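Local atomic coordinates of putative periplasmic or exported protein (Salmonella enterica subsp. enterica serovar Typhimurium, PDB entry 4GQZ), a protein that binds copper in the bacterial periplasm and probably contributes to copper resistance there, assembling as a V-shaped dimer. Residues T75-H81 against D150-T156; K63-A69 against G118-L124; K98-S102 against M128-L132. All coordinates share one frame; numbering follows the deposited sequence.

Contact 1 of 3, residues T75-H81 against D150-T156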
ATOM      1  N   THR B  75     -11.135  21.954  20.043  1.00 22.61           N
ATOM      2  CA  THR B  75     -10.980  20.764  19.212  1.00 22.73           C
ATOM      3  C   THR B  75     -12.251  19.909  19.210  1.00 24.04           C
ATOM      4  O   THR B  75     -13.209  20.193  19.929  1.00 24.38           O
ATOM      5  CB  THR B  75      -9.759  19.916  19.658  1.00 20.33           C
ATOM      6  OG1 THR B  75      -9.451  18.934  18.655  1.00 21.24           O
ATOM      7  CG2 THR B  75     -10.030  19.226  20.975  1.00 21.80           C
ATOM      8  N   HIS B  76     -12.266  18.879  18.377  1.00 22.63           N
ATOM      9  CA  HIS B  76     -13.406  17.969  18.314  1.00 24.39           C
ATOM     10  C   HIS B  76     -12.874  16.552  18.332  1.00 22.87           C
ATOM     11  O   HIS B  76     -11.768  16.311  17.865  1.00 21.66           O
ATOM     12  CB  HIS B  76     -14.222  18.225  17.050  1.00 24.24           C
ATOM     13  CG  HIS B  76     -14.690  19.640  16.921  1.00 24.13           C
ATOM     14  ND1 HIS B  76     -13.882  20.652  16.442  1.00 26.35           N
ATOM     15  CD2 HIS B  76     -15.870  20.221  17.240  1.00 25.02           C
ATOM     16  CE1 HIS B  76     -14.553  21.790  16.452  1.00 25.51           C
ATOM     17  NE2 HIS B  76     -15.763  21.555  16.929  1.00 25.69           N
ATOM     18  N   PRO B  77     -13.647  15.610  18.894  1.00 24.13           N
ATOM     19  CA  PRO B  77     -13.181  14.225  18.971  1.00 25.06           C
ATOM     20  C   PRO B  77     -13.207  13.549  17.611  1.00 27.04           C
ATOM     21  O   PRO B  77     -13.931  13.974  16.708  1.00 27.71           O
ATOM     22  CB  PRO B  77     -14.178  13.572  19.933  1.00 28.31           C
ATOM     23  CG  PRO B  77     -15.413  14.400  19.840  1.00 28.13           C
ATOM     24  CD  PRO B  77     -14.926  15.813  19.607  1.00 25.66           C
ATOM     25  N   CYS B  78     -12.416  12.494  17.475  1.00 27.98           N
ATOM     26  CA  CYS B  78     -12.170  11.875  16.181  1.00 28.99           C
ATOM     27  C   CYS B  78     -11.589  10.499  16.461  1.00 29.81           C
ATOM     28  O   CYS B  78     -10.674  10.373  17.277  1.00 30.54           O
ATOM     29  CB  CYS B  78     -11.136  12.726  15.419  1.00 29.76           C
ATOM     30  SG  CYS B  78     -11.033  12.467  13.626  1.00 41.76           S
ATOM     31  N   PHE B  79     -12.107   9.457  15.819  1.00 30.66           N
ATOM     32  CA  PHE B  79     -11.431   8.167  15.910  1.00 28.33           C
ATOM     33  C   PHE B  79     -10.807   7.787  14.564  1.00 28.55           C
ATOM     34  O   PHE B  79      -9.578   7.712  14.431  1.00 27.60           O
ATOM     35  CB  PHE B  79     -12.343   7.052  16.431  1.00 28.70           C
ATOM     36  CG  PHE B  79     -11.596   5.788  16.762  1.00 32.66           C
ATOM     37  CD1 PHE B  79     -10.797   5.717  17.902  1.00 33.54           C
ATOM     38  CD2 PHE B  79     -11.654   4.684  15.919  1.00 32.31           C
ATOM     39  CE1 PHE B  79     -10.085   4.563  18.202  1.00 32.76           C
ATOM     40  CE2 PHE B  79     -10.941   3.526  16.213  1.00 31.65           C
ATOM     41  CZ  PHE B  79     -10.159   3.467  17.353  1.00 32.72           C
ATOM     42  N   ASN B  80     -11.649   7.562  13.565  1.00 26.83           N
ATOM     43  CA  ASN B  80     -11.157   7.397  12.203  1.00 26.29           C
ATOM     44  C   ASN B  80     -11.273   8.711  11.434  1.00 24.79           C
ATOM     45  O   ASN B  80     -12.329   9.334  11.411  1.00 24.23           O
ATOM     46  CB  ASN B  80     -11.888   6.251  11.497  1.00 23.96           C
ATOM     47  CG  ASN B  80     -11.391   4.893  11.955  1.00 25.99           C
ATOM     48  OD1 ASN B  80     -10.215   4.740  12.306  1.00 27.62           O
ATOM     49  ND2 ASN B  80     -12.277   3.908  11.977  1.00 29.08           N
ATOM     50  N   HIS B  81     -10.179   9.129  10.813  1.00 20.36           N
ATOM     51  CA  HIS B  81     -10.129  10.429  10.145  1.00 20.79           C
ATOM     52  C   HIS B  81     -11.055  10.518   8.938  1.00 22.06           C
ATOM     53  O   HIS B  81     -11.051   9.644   8.081  1.00 20.10           O
ATOM     54  CB  HIS B  81      -8.694  10.741   9.707  1.00 19.50           C
ATOM     55  CG  HIS B  81      -8.550  12.051   9.000  1.00 17.60           C
ATOM     56  ND1 HIS B  81      -9.076  13.225   9.489  1.00 18.97           N
ATOM     57  CD2 HIS B  81      -7.919  12.376   7.844  1.00 18.15           C
ATOM     58  CE1 HIS B  81      -8.783  14.218   8.665  1.00 19.43           C
ATOM     59  NE2 HIS B  81      -8.082  13.727   7.658  1.00 19.07           N
ATOM     60  N   ASP B 150      -5.988  -1.777  15.775  1.00 27.27           N
ATOM     61  CA  ASP B 150      -7.108  -1.153  16.469  1.00 30.26           C
ATOM     62  C   ASP B 150      -6.842   0.310  16.832  1.00 30.06           C
ATOM     63  O   ASP B 150      -7.651   0.939  17.514  1.00 31.66           O
ATOM     64  CB  ASP B 150      -7.501  -1.960  17.717  1.00 34.45           C
ATOM     65  CG  ASP B 150      -6.364  -2.107  18.704  1.00 34.95           C
ATOM     66  OD1 ASP B 150      -5.192  -2.056  18.284  1.00 36.59           O
ATOM     67  OD2 ASP B 150      -6.638  -2.283  19.909  1.00 40.28           O
ATOM     68  N   SER B 151      -5.717   0.852  16.365  1.00 26.72           N
ATOM     69  CA  SER B 151      -5.368   2.238  16.672  1.00 26.37           C
ATOM     70  C   SER B 151      -6.101   3.232  15.772  1.00 25.43           C
ATOM     71  O   SER B 151      -6.333   2.956  14.591  1.00 25.54           O
ATOM     72  CB  SER B 151      -3.861   2.455  16.546  1.00 24.00           C
ATOM     73  OG  SER B 151      -3.133   1.596  17.410  1.00 24.56           O
ATOM     74  N   GLN B 152      -6.431   4.396  16.329  1.00 25.74           N
ATOM     75  CA  GLN B 152      -7.147   5.442  15.590  1.00 27.78           C
ATOM     76  C   GLN B 152      -6.260   6.072  14.530  1.00 23.22           C
ATOM     77  O   GLN B 152      -5.040   6.094  14.671  1.00 22.98           O
ATOM     78  CB  GLN B 152      -7.643   6.531  16.546  1.00 27.69           C
ATOM     79  CG  GLN B 152      -6.523   7.392  17.102  1.00 28.48           C
ATOM     80  CD  GLN B 152      -6.915   8.146  18.361  1.00 32.84           C
ATOM     81  OE1 GLN B 152      -6.386   7.878  19.437  1.00 36.53           O
ATOM     82  NE2 GLN B 152      -7.832   9.099  18.228  1.00 31.09           N
ATOM     83  N   THR B 153      -6.878   6.589  13.469  1.00 22.65           N
ATOM     84  CA  THR B 153      -6.133   7.238  12.402  1.00 21.63           C
ATOM     85  C   THR B 153      -6.244   8.753  12.526  1.00 22.41           C
ATOM     86  O   THR B 153      -5.650   9.508  11.741  1.00 21.67           O
ATOM     87  CB  THR B 153      -6.635   6.771  11.028  1.00 21.69           C
ATOM     88  OG1 THR B 153      -8.031   7.103  10.869  1.00 16.75           O
ATOM     89  CG2 THR B 153      -6.452   5.270  10.919  1.00 19.88           C
ATOM     90  N   CYS B 154      -6.995   9.200  13.528  1.00 21.64           N
ATOM     91  CA  CYS B 154      -7.212  10.620  13.713  1.00 22.22           C
ATOM     92  C   CYS B 154      -6.782  11.033  15.115  1.00 23.65           C
ATOM     93  O   CYS B 154      -7.211  10.438  16.104  1.00 23.77           O
ATOM     94  CB  CYS B 154      -8.689  10.950  13.491  1.00 24.21           C
ATOM     95  SG  CYS B 154      -9.010  12.699  13.343  1.00 27.91           S
ATOM     96  N   LEU B 155      -5.929  12.049  15.193  1.00 21.58           N
ATOM     97  CA  LEU B 155      -5.443  12.561  16.479  1.00 20.41           C
ATOM     98  C   LEU B 155      -5.735  14.060  16.546  1.00 19.52           C
ATOM     99  O   LEU B 155      -5.127  14.851  15.810  1.00 17.49           O
ATOM    100  CB  LEU B 155      -3.939  12.297  16.614  1.00 16.68           C
ATOM    101  CG  LEU B 155      -3.259  12.906  17.841  1.00 21.14           C
ATOM    102  CD1 LEU B 155      -3.936  12.445  19.123  1.00 20.43           C
ATOM    103  CD2 LEU B 155      -1.783  12.563  17.866  1.00 20.83           C
ATOM    104  N   THR B 156      -6.673  14.464  17.406  1.00 18.33           N
ATOM    105  CA  THR B 156      -7.018  15.882  17.524  1.00 20.04           C
ATOM    106  C   THR B 156      -6.654  16.446  18.896  1.00 19.50           C
ATOM    107  O   THR B 156      -6.773  17.649  19.124  1.00 19.81           O
ATOM    108  CB  THR B 156      -8.519  16.134  17.258  1.00 18.46           C
ATOM    109  OG1 THR B 156      -9.296  15.244  18.066  1.00 20.10           O
ATOM    110  CG2 THR B 156      -8.869  15.878  15.784  1.00 21.16           C
TER
HETATM  111  O   HOH W   1      -8.562   2.288  12.804  1.00 26.13           O
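Cys78 and Cys154 are joined by a disulfide whose C-S-S-C torsion of 93° is close to the relaxed value. In both cysteines SG stands anti to the backbone N, which turns the two sulfurs to one another. Around this bridge the packing is close. His81 N donates to Thr153 OG1 over 3.0 Å in a nearly straight bond, 169° at the hydrogen, and that hydroxyl is itself bonded to the carbonyl of Ile42. Phe79 O receives two weak bonds, from Thr153 N and Cys154 N, each 3.1 Å from it. Beyond the sulfurs, Thr156 OG1 donates to His76 O over 2.7 Å, tilted 22° from the carbonyl plane. The disulfide thus ties the long loop between strands 63-68 and 81-82 to the short strand 154-155, a covalent link well suited to an oxidising periplasm. Threonine serves here because its hydroxyl can reach main-chain groups where no regular strand ladder exists. Toward Asp150 the contact is looser. The exposed Phe79 ring has Gln152 CB over one face, 3.5 Å above its plane and offset toward the rim, and Asp150 O at its edge. Farther out, a water donates to both Asn80 OD1 and Ser151 O.

Contact 2 of 3, residues K63-A69 against G118-L124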
ATOM      1  N   LYS B  63       2.244   0.708   5.393  1.00 19.45           N
ATOM      2  CA  LYS B  63       2.330   1.830   6.320  1.00 17.85           C
ATOM      3  C   LYS B  63       0.974   2.232   6.888  1.00 18.74           C
ATOM      4  O   LYS B  63      -0.044   2.218   6.183  1.00 18.88           O
ATOM      5  CB  LYS B  63       2.941   3.037   5.615  1.00 18.12           C
ATOM      6  CG  LYS B  63       4.357   2.810   5.120  1.00 23.65           C
ATOM      7  CD  LYS B  63       5.302   2.688   6.298  1.00 23.23           C
ATOM      8  CE  LYS B  63       6.757   2.583   5.832  1.00 27.95           C
ATOM      9  NZ  LYS B  63       6.907   1.527   4.787  1.00 32.55           N
ATOM     10  N   PHE B  64       0.981   2.614   8.160  1.00 15.64           N
ATOM     11  CA  PHE B  64      -0.197   3.143   8.838  1.00 16.83           C
ATOM     12  C   PHE B  64      -0.278   4.656   8.586  1.00 15.42           C
ATOM     13  O   PHE B  64       0.732   5.377   8.668  1.00 15.95           O
ATOM     14  CB  PHE B  64      -0.026   2.847  10.329  1.00 17.46           C
ATOM     15  CG  PHE B  64      -1.195   3.242  11.191  1.00 18.49           C
ATOM     16  CD1 PHE B  64      -1.391   4.561  11.566  1.00 16.90           C
ATOM     17  CD2 PHE B  64      -2.054   2.275  11.684  1.00 18.90           C
ATOM     18  CE1 PHE B  64      -2.441   4.912  12.390  1.00 19.01           C
ATOM     19  CE2 PHE B  64      -3.095   2.617  12.516  1.00 19.35           C
ATOM     20  CZ  PHE B  64      -3.295   3.930  12.863  1.00 19.66           C
ATOM     21  N   TYR B  65      -1.472   5.146   8.275  1.00 13.91           N
ATOM     22  CA  TYR B  65      -1.677   6.579   8.099  1.00 14.65           C
ATOM     23  C   TYR B  65      -2.281   7.205   9.337  1.00 17.00           C
ATOM     24  O   TYR B  65      -3.406   6.884   9.730  1.00 16.19           O
ATOM     25  CB  TYR B  65      -2.615   6.839   6.934  1.00 15.35           C
ATOM     26  CG  TYR B  65      -2.701   8.289   6.477  1.00 16.67           C
ATOM     27  CD1 TYR B  65      -1.643   8.887   5.813  1.00 15.79           C
ATOM     28  CD2 TYR B  65      -3.872   9.030   6.643  1.00 16.28           C
ATOM     29  CE1 TYR B  65      -1.726  10.195   5.347  1.00 18.03           C
ATOM     30  CE2 TYR B  65      -3.966  10.349   6.176  1.00 16.93           C
ATOM     31  CZ  TYR B  65      -2.879  10.913   5.530  1.00 16.49           C
ATOM     32  OH  TYR B  65      -2.929  12.205   5.062  1.00 17.18           O
ATOM     33  N   LEU B  66      -1.530   8.115   9.939  1.00 14.73           N
ATOM     34  CA  LEU B  66      -2.045   8.921  11.024  1.00 15.74           C
ATOM     35  C   LEU B  66      -2.232  10.367  10.558  1.00 17.15           C
ATOM     36  O   LEU B  66      -1.289  11.004  10.071  1.00 16.06           O
ATOM     37  CB  LEU B  66      -1.065   8.858  12.187  1.00 16.79           C
ATOM     38  CG  LEU B  66      -1.430   9.705  13.402  1.00 19.32           C
ATOM     39  CD1 LEU B  66      -2.748   9.234  14.026  1.00 18.39           C
ATOM     40  CD2 LEU B  66      -0.271   9.671  14.398  1.00 19.17           C
ATOM     41  N   SER B  67      -3.441  10.904  10.711  1.00 17.27           N
ATOM     42  CA  SER B  67      -3.671  12.311  10.352  1.00 16.76           C
ATOM     43  C   SER B  67      -4.015  13.098  11.613  1.00 18.73           C
ATOM     44  O   SER B  67      -4.909  12.718  12.364  1.00 19.27           O
ATOM     45  CB  SER B  67      -4.763  12.433   9.268  1.00 18.99           C
ATOM     46  OG  SER B  67      -4.802  13.740   8.691  1.00 17.62           O
ATOM     47  N   PHE B  68      -3.282  14.175  11.878  1.00 16.23           N
ATOM     48  CA  PHE B  68      -3.510  14.915  13.109  1.00 16.37           C
ATOM     49  C   PHE B  68      -3.709  16.408  12.864  1.00 17.49           C
ATOM     50  O   PHE B  68      -3.243  16.963  11.855  1.00 17.34           O
ATOM     51  CB  PHE B  68      -2.340  14.665  14.076  1.00 17.17           C
ATOM     52  CG  PHE B  68      -0.999  15.028  13.512  1.00 17.70           C
ATOM     53  CD1 PHE B  68      -0.269  14.108  12.776  1.00 18.13           C
ATOM     54  CD2 PHE B  68      -0.453  16.283  13.744  1.00 19.62           C
ATOM     55  CE1 PHE B  68       0.979  14.434  12.261  1.00 18.68           C
ATOM     56  CE2 PHE B  68       0.789  16.620  13.235  1.00 20.88           C
ATOM     57  CZ  PHE B  68       1.508  15.686  12.486  1.00 19.64           C
ATOM     58  N   ALA B  69      -4.386  17.071  13.798  1.00 16.16           N
ATOM     59  CA  ALA B  69      -4.718  18.472  13.618  1.00 16.30           C
ATOM     60  C   ALA B  69      -4.408  19.201  14.906  1.00 17.19           C
ATOM     61  O   ALA B  69      -5.129  19.057  15.884  1.00 18.44           O
ATOM     62  CB  ALA B  69      -6.195  18.630  13.264  1.00 18.09           C
ATOM     63  N   GLY B 118      -6.639  21.654   7.705  1.00 19.31           N
ATOM     64  CA  GLY B 118      -6.041  21.791   9.027  1.00 19.31           C
ATOM     65  C   GLY B 118      -5.310  20.566   9.555  1.00 19.42           C
ATOM     66  O   GLY B 118      -4.822  20.567  10.701  1.00 17.86           O
ATOM     67  N   PHE B 119      -5.216  19.520   8.732  1.00 19.18           N
ATOM     68  CA  PHE B 119      -4.527  18.301   9.168  1.00 18.67           C
ATOM     69  C   PHE B 119      -3.126  18.169   8.575  1.00 20.16           C
ATOM     70  O   PHE B 119      -2.775  18.847   7.600  1.00 20.07           O
ATOM     71  CB  PHE B 119      -5.356  17.061   8.813  1.00 18.64           C
ATOM     72  CG  PHE B 119      -6.519  16.820   9.731  1.00 18.61           C
ATOM     73  CD1 PHE B 119      -7.713  17.543   9.582  1.00 19.48           C
ATOM     74  CD2 PHE B 119      -6.434  15.861  10.737  1.00 16.93           C
ATOM     75  CE1 PHE B 119      -8.804  17.321  10.427  1.00 18.69           C
ATOM     76  CE2 PHE B 119      -7.518  15.626  11.591  1.00 18.36           C
ATOM     77  CZ  PHE B 119      -8.712  16.364  11.435  1.00 19.16           C
ATOM     78  N   ILE B 120      -2.331  17.301   9.198  1.00 17.08           N
ATOM     79  CA  ILE B 120      -1.096  16.791   8.613  1.00 18.85           C
ATOM     80  C   ILE B 120      -1.152  15.272   8.667  1.00 17.97           C
ATOM     81  O   ILE B 120      -1.526  14.707   9.696  1.00 17.74           O
ATOM     82  CB  ILE B 120       0.130  17.236   9.418  1.00 18.15           C
ATOM     83  CG1 ILE B 120       0.208  18.770   9.456  1.00 19.46           C
ATOM     84  CG2 ILE B 120       1.394  16.633   8.817  1.00 20.71           C
ATOM     85  CD1 ILE B 120       1.082  19.320  10.543  1.00 23.13           C
ATOM     86  N   GLY B 121      -0.779  14.599   7.582  1.00 16.36           N
ATOM     87  CA  GLY B 121      -0.740  13.147   7.588  1.00 17.69           C
ATOM     88  C   GLY B 121       0.682  12.597   7.566  1.00 19.56           C
ATOM     89  O   GLY B 121       1.542  13.124   6.860  1.00 18.56           O
ATOM     90  N   VAL B 122       0.951  11.566   8.368  1.00 17.92           N
ATOM     91  CA  VAL B 122       2.234  10.871   8.268  1.00 15.83           C
ATOM     92  C   VAL B 122       2.043   9.382   8.028  1.00 16.91           C
ATOM     93  O   VAL B 122       1.067   8.788   8.485  1.00 15.77           O
ATOM     94  CB  VAL B 122       3.113  11.064   9.516  1.00 17.89           C
ATOM     95  CG1 VAL B 122       3.554  12.515   9.625  1.00 21.62           C
ATOM     96  CG2 VAL B 122       2.356  10.641  10.778  1.00 16.14           C
ATOM     97  N   TRP B 123       2.996   8.781   7.326  1.00 17.58           N
ATOM     98  CA  TRP B 123       2.971   7.353   7.067  1.00 17.06           C
ATOM     99  C   TRP B 123       3.976   6.660   7.970  1.00 18.49           C
ATOM    100  O   TRP B 123       5.178   6.945   7.929  1.00 18.51           O
ATOM    101  CB  TRP B 123       3.282   7.094   5.595  1.00 18.24           C
ATOM    102  CG  TRP B 123       2.186   7.580   4.663  1.00 18.82           C
ATOM    103  CD1 TRP B 123       2.148   8.772   3.977  1.00 19.28           C
ATOM    104  CD2 TRP B 123       0.985   6.880   4.315  1.00 18.31           C
ATOM    105  NE1 TRP B 123       0.996   8.847   3.231  1.00 19.06           N
ATOM    106  CE2 TRP B 123       0.269   7.699   3.414  1.00 19.15           C
ATOM    107  CE3 TRP B 123       0.445   5.646   4.682  1.00 17.31           C
ATOM    108  CZ2 TRP B 123      -0.966   7.321   2.881  1.00 19.56           C
ATOM    109  CZ3 TRP B 123      -0.772   5.267   4.150  1.00 19.87           C
ATOM    110  CH2 TRP B 123      -1.471   6.107   3.260  1.00 19.77           C
ATOM    111  N   LEU B 124       3.480   5.740   8.789  1.00 18.29           N
ATOM    112  CA  LEU B 124       4.262   5.211   9.899  1.00 17.23           C
ATOM    113  C   LEU B 124       4.344   3.684   9.825  1.00 18.26           C
ATOM    114  O   LEU B 124       3.427   3.033   9.316  1.00 19.12           O
ATOM    115  CB  LEU B 124       3.614   5.645  11.222  1.00 19.26           C
ATOM    116  CG  LEU B 124       3.536   7.148  11.524  1.00 17.83           C
ATOM    117  CD1 LEU B 124       2.795   7.393  12.810  1.00 19.15           C
ATOM    118  CD2 LEU B 124       4.931   7.741  11.631  1.00 18.80           C
TER
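Phe64 and Leu124 exchange two backbone hydrogen bonds, and the same reciprocal pairing recurs at Leu66 with Val122 and at Phe68 with Ile120, making six in all. The shortest runs from Phe64 N to Leu124 O, 2.7 Å. Other main-chain donors look outward: Gly121 N bonds to Tyr115 OH and Phe119 N to Asn117 OD1, while Ser67 and Ala69 pair through their backbones with Thr153 and Leu155. On the face carrying Tyr65, Ser67 and Trp123, the polar ends find partners in helix 20-28. Tyr65 OH and Ser67 OG both bond to OD2 of Asp28, and Trp123 NE1 bonds to OD1 of Asp25. Gly121, whose bare CA lies 3.5 Å from Tyr65 OH, lets the phenol pass close to the strand. Tyr65 CD1 sits 3.3 Å above the indole plane of Trp123, the rings inclined at 49°. The opposite, apolar face of Phe64, Leu66, Phe68, Ile120, Val122 and Leu124 meets strands 94-101 and 129-136; there Ile120 CB lies 3.7 Å above the Phe68 ring. Past the end of the ladder, Ala69 CB sits over the centre of the Phe119 ring. This is an antiparallel ladder within a mixed sheet, with strand 63-68 central between 120-125 and 154-155.

Contact 3 of 3, residues K98-S102 against M128-L132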
ATOM      1  N   LYS B  98       7.728  15.745  15.033  1.00 20.25           N
ATOM      2  CA  LYS B  98       8.651  14.673  15.400  1.00 21.46           C
ATOM      3  C   LYS B  98       7.910  13.441  15.875  1.00 21.11           C
ATOM      4  O   LYS B  98       7.066  13.526  16.765  1.00 20.58           O
ATOM      5  CB  LYS B  98       9.633  15.116  16.491  1.00 23.16           C
ATOM      6  CG  LYS B  98      10.662  14.031  16.822  1.00 22.92           C
ATOM      7  CD  LYS B  98      11.793  14.534  17.731  1.00 27.83           C
ATOM      8  CE  LYS B  98      11.289  14.901  19.109  1.00 27.25           C
ATOM      9  NZ  LYS B  98      12.383  15.504  19.919  1.00 30.92           N
ATOM     10  N   VAL B  99       8.220  12.292  15.286  1.00 18.97           N
ATOM     11  CA  VAL B  99       7.663  11.043  15.776  1.00 19.94           C
ATOM     12  C   VAL B  99       8.794  10.133  16.218  1.00 20.73           C
ATOM     13  O   VAL B  99       9.727   9.881  15.448  1.00 20.03           O
ATOM     14  CB  VAL B  99       6.828  10.329  14.713  1.00 20.81           C
ATOM     15  CG1 VAL B  99       6.451   8.922  15.194  1.00 20.60           C
ATOM     16  CG2 VAL B  99       5.584  11.136  14.406  1.00 18.92           C
ATOM     17  N   THR B 100       8.709   9.654  17.456  1.00 20.54           N
ATOM     18  CA  THR B 100       9.744   8.810  18.036  1.00 21.68           C
ATOM     19  C   THR B 100       9.114   7.519  18.550  1.00 23.72           C
ATOM     20  O   THR B 100       8.049   7.557  19.154  1.00 23.69           O
ATOM     21  CB  THR B 100      10.482   9.544  19.202  1.00 23.32           C
ATOM     22  OG1 THR B 100       9.541   9.937  20.211  1.00 27.62           O
ATOM     23  CG2 THR B 100      11.171  10.789  18.698  1.00 22.16           C
ATOM     24  N   ASP B 101       9.756   6.374  18.324  1.00 23.44           N
ATOM     25  CA  ASP B 101       9.156   5.109  18.770  1.00 23.28           C
ATOM     26  C   ASP B 101       9.523   4.759  20.220  1.00 25.64           C
ATOM     27  O   ASP B 101      10.259   5.504  20.871  1.00 25.81           O
ATOM     28  CB  ASP B 101       9.435   3.954  17.791  1.00 25.05           C
ATOM     29  CG  ASP B 101      10.900   3.494  17.770  1.00 28.89           C
ATOM     30  OD1 ASP B 101      11.685   3.836  18.680  1.00 27.53           O
ATOM     31  OD2 ASP B 101      11.262   2.755  16.820  1.00 29.86           O
ATOM     32  N   SER B 102       9.014   3.634  20.721  1.00 26.23           N
ATOM     33  CA  SER B 102       9.195   3.276  22.129  1.00 28.16           C
ATOM     34  C   SER B 102      10.650   2.980  22.508  1.00 29.37           C
ATOM     35  O   SER B 102      10.995   3.015  23.688  1.00 31.74           O
ATOM     36  CB  SER B 102       8.316   2.087  22.504  1.00 26.71           C
ATOM     37  OG  SER B 102       8.681   0.953  21.748  1.00 29.19           O
HETATM   38  N   MSE B 128       3.850  -0.147  15.926  1.00 22.25           N
HETATM   39  CA  MSE B 128       4.762   0.545  16.828  1.00 24.89           C
HETATM   40  C   MSE B 128       3.953   1.298  17.875  1.00 23.41           C
HETATM   41  O   MSE B 128       2.744   1.485  17.724  1.00 21.73           O
HETATM   42  CB  MSE B 128       5.690   1.509  16.073  1.00 26.74           C
HETATM   43  CG  MSE B 128       4.967   2.581  15.272  1.00 26.96           C
HETATM   44 SE   MSE B 128       5.901   4.328  15.176  1.00 52.13          SE
HETATM   45  CE  MSE B 128       5.552   4.942  16.987  1.00 25.39           C
ATOM     46  N   GLU B 129       4.628   1.692  18.951  1.00 23.32           N
ATOM     47  CA  GLU B 129       4.079   2.579  19.960  1.00 24.57           C
ATOM     48  C   GLU B 129       5.090   3.711  20.085  1.00 24.32           C
ATOM     49  O   GLU B 129       6.295   3.492  19.919  1.00 24.47           O
ATOM     50  CB  GLU B 129       3.969   1.859  21.308  1.00 26.28           C
ATOM     51  CG  GLU B 129       3.312   0.498  21.239  1.00 30.68           C
ATOM     52  CD  GLU B 129       3.191  -0.163  22.601  1.00 34.66           C
ATOM     53  OE1 GLU B 129       2.068  -0.599  22.951  1.00 38.48           O
ATOM     54  OE2 GLU B 129       4.215  -0.254  23.313  1.00 37.19           O
ATOM     55  N   GLY B 130       4.628   4.922  20.358  1.00 22.53           N
ATOM     56  CA  GLY B 130       5.577   6.010  20.500  1.00 23.21           C
ATOM     57  C   GLY B 130       4.937   7.324  20.865  1.00 22.01           C
ATOM     58  O   GLY B 130       3.889   7.368  21.525  1.00 21.73           O
ATOM     59  N   THR B 131       5.573   8.405  20.430  1.00 20.60           N
ATOM     60  CA  THR B 131       5.121   9.743  20.786  1.00 20.64           C
ATOM     61  C   THR B 131       5.201  10.628  19.567  1.00 21.17           C
ATOM     62  O   THR B 131       6.173  10.569  18.813  1.00 19.29           O
ATOM     63  CB  THR B 131       5.983  10.359  21.910  1.00 22.20           C
ATOM     64  OG1 THR B 131       5.922   9.523  23.071  1.00 25.97           O
ATOM     65  CG2 THR B 131       5.486  11.767  22.290  1.00 21.82           C
ATOM     66  N   LEU B 132       4.173  11.444  19.368  1.00 18.51           N
ATOM     67  CA  LEU B 132       4.209  12.490  18.353  1.00 19.67           C
ATOM     68  C   LEU B 132       4.351  13.825  19.077  1.00 20.56           C
ATOM     69  O   LEU B 132       3.626  14.086  20.041  1.00 21.76           O
ATOM     70  CB  LEU B 132       2.911  12.497  17.540  1.00 18.10           C
ATOM     71  CG  LEU B 132       2.658  13.796  16.761  1.00 22.37           C
ATOM     72  CD1 LEU B 132       3.651  13.945  15.632  1.00 23.04           C
ATOM     73  CD2 LEU B 132       1.234  13.896  16.235  1.00 23.44           C
TER
HETATM   74  O   HOH W   2       8.384  12.602  19.523  1.00 23.11           O
HETATM   75  O   HOH W   3       7.747   0.565  18.908  1.00 18.28           O
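Thr100 and Thr131 form the hydrogen-bonded pair of an antiparallel strand ladder, with Val99-Leu132 and Asp101-Gly130 as the non-hydrogen-bonded pairs beside it. The segment axes run at 158° and come within 4.7 Å, as expected of neighbouring strands in a twisted beta sheet, here the antiparallel sheet that includes strands 94-101, 129-136 and 139-146. Thr100 N reaches Thr131 O at 3.0 Å, and Thr131 N returns the bond to Thr100 O. Toward the strand end the pairing fades: Ser102 N to Glu129 O is short but badly angled, 115° at the hydrogen, and counts as weak. Gly130 suits this end of the ladder because its extended backbone brings CA to 3.2 Å from Thr100 O, too near for a side chain on that side.

The two faces differ in character. On the buried one, Val99 CG2 meets Leu132 CD1 at 3.6 Å, and both residues also touch Ile145 of strand 139-146, so branched aliphatics fill a place shut off from solvent. Met128, present as selenomethionine, has a chain bent at chi2 and chi3 and folds back so that its CE comes near Asp101 CA, 4.0 Å away. Asp101 itself turns its carboxylate elsewhere, OD1 accepting from Ala105 N in the turn that follows. On the partly exposed face Thr100 and Thr131 lie side by side, pointing the same way; beta-branched and polar, they favour an extended chain yet tolerate water. One such water bonds to Thr100 OG1 and donates to Thr131 O, which lies 3.1 Å from the water oxygen.

Overall arrangement
Contact 2 is the buried core of the set, contact 1 is partly buried and contact 3 lies at the surface, its centre about 16 Å from the centre of the chain. Contacts 1 and 2 share a mixed sheet: strand 63-68 is flanked by 120-125 and 154-155, and Thr153 O and Leu155 N probably bond to the backbone of Ser67. Contact 3 belongs to another sheet, which packs on this one through Leu132 against Phe68 and Leu155, and Val99 against Leu124. The chemistry follows position: a disulfide and hydroxyls secure an irregular loop, aromatics and a full ladder fill the centre, and a shorter ladder with threonines and waters serves the periphery.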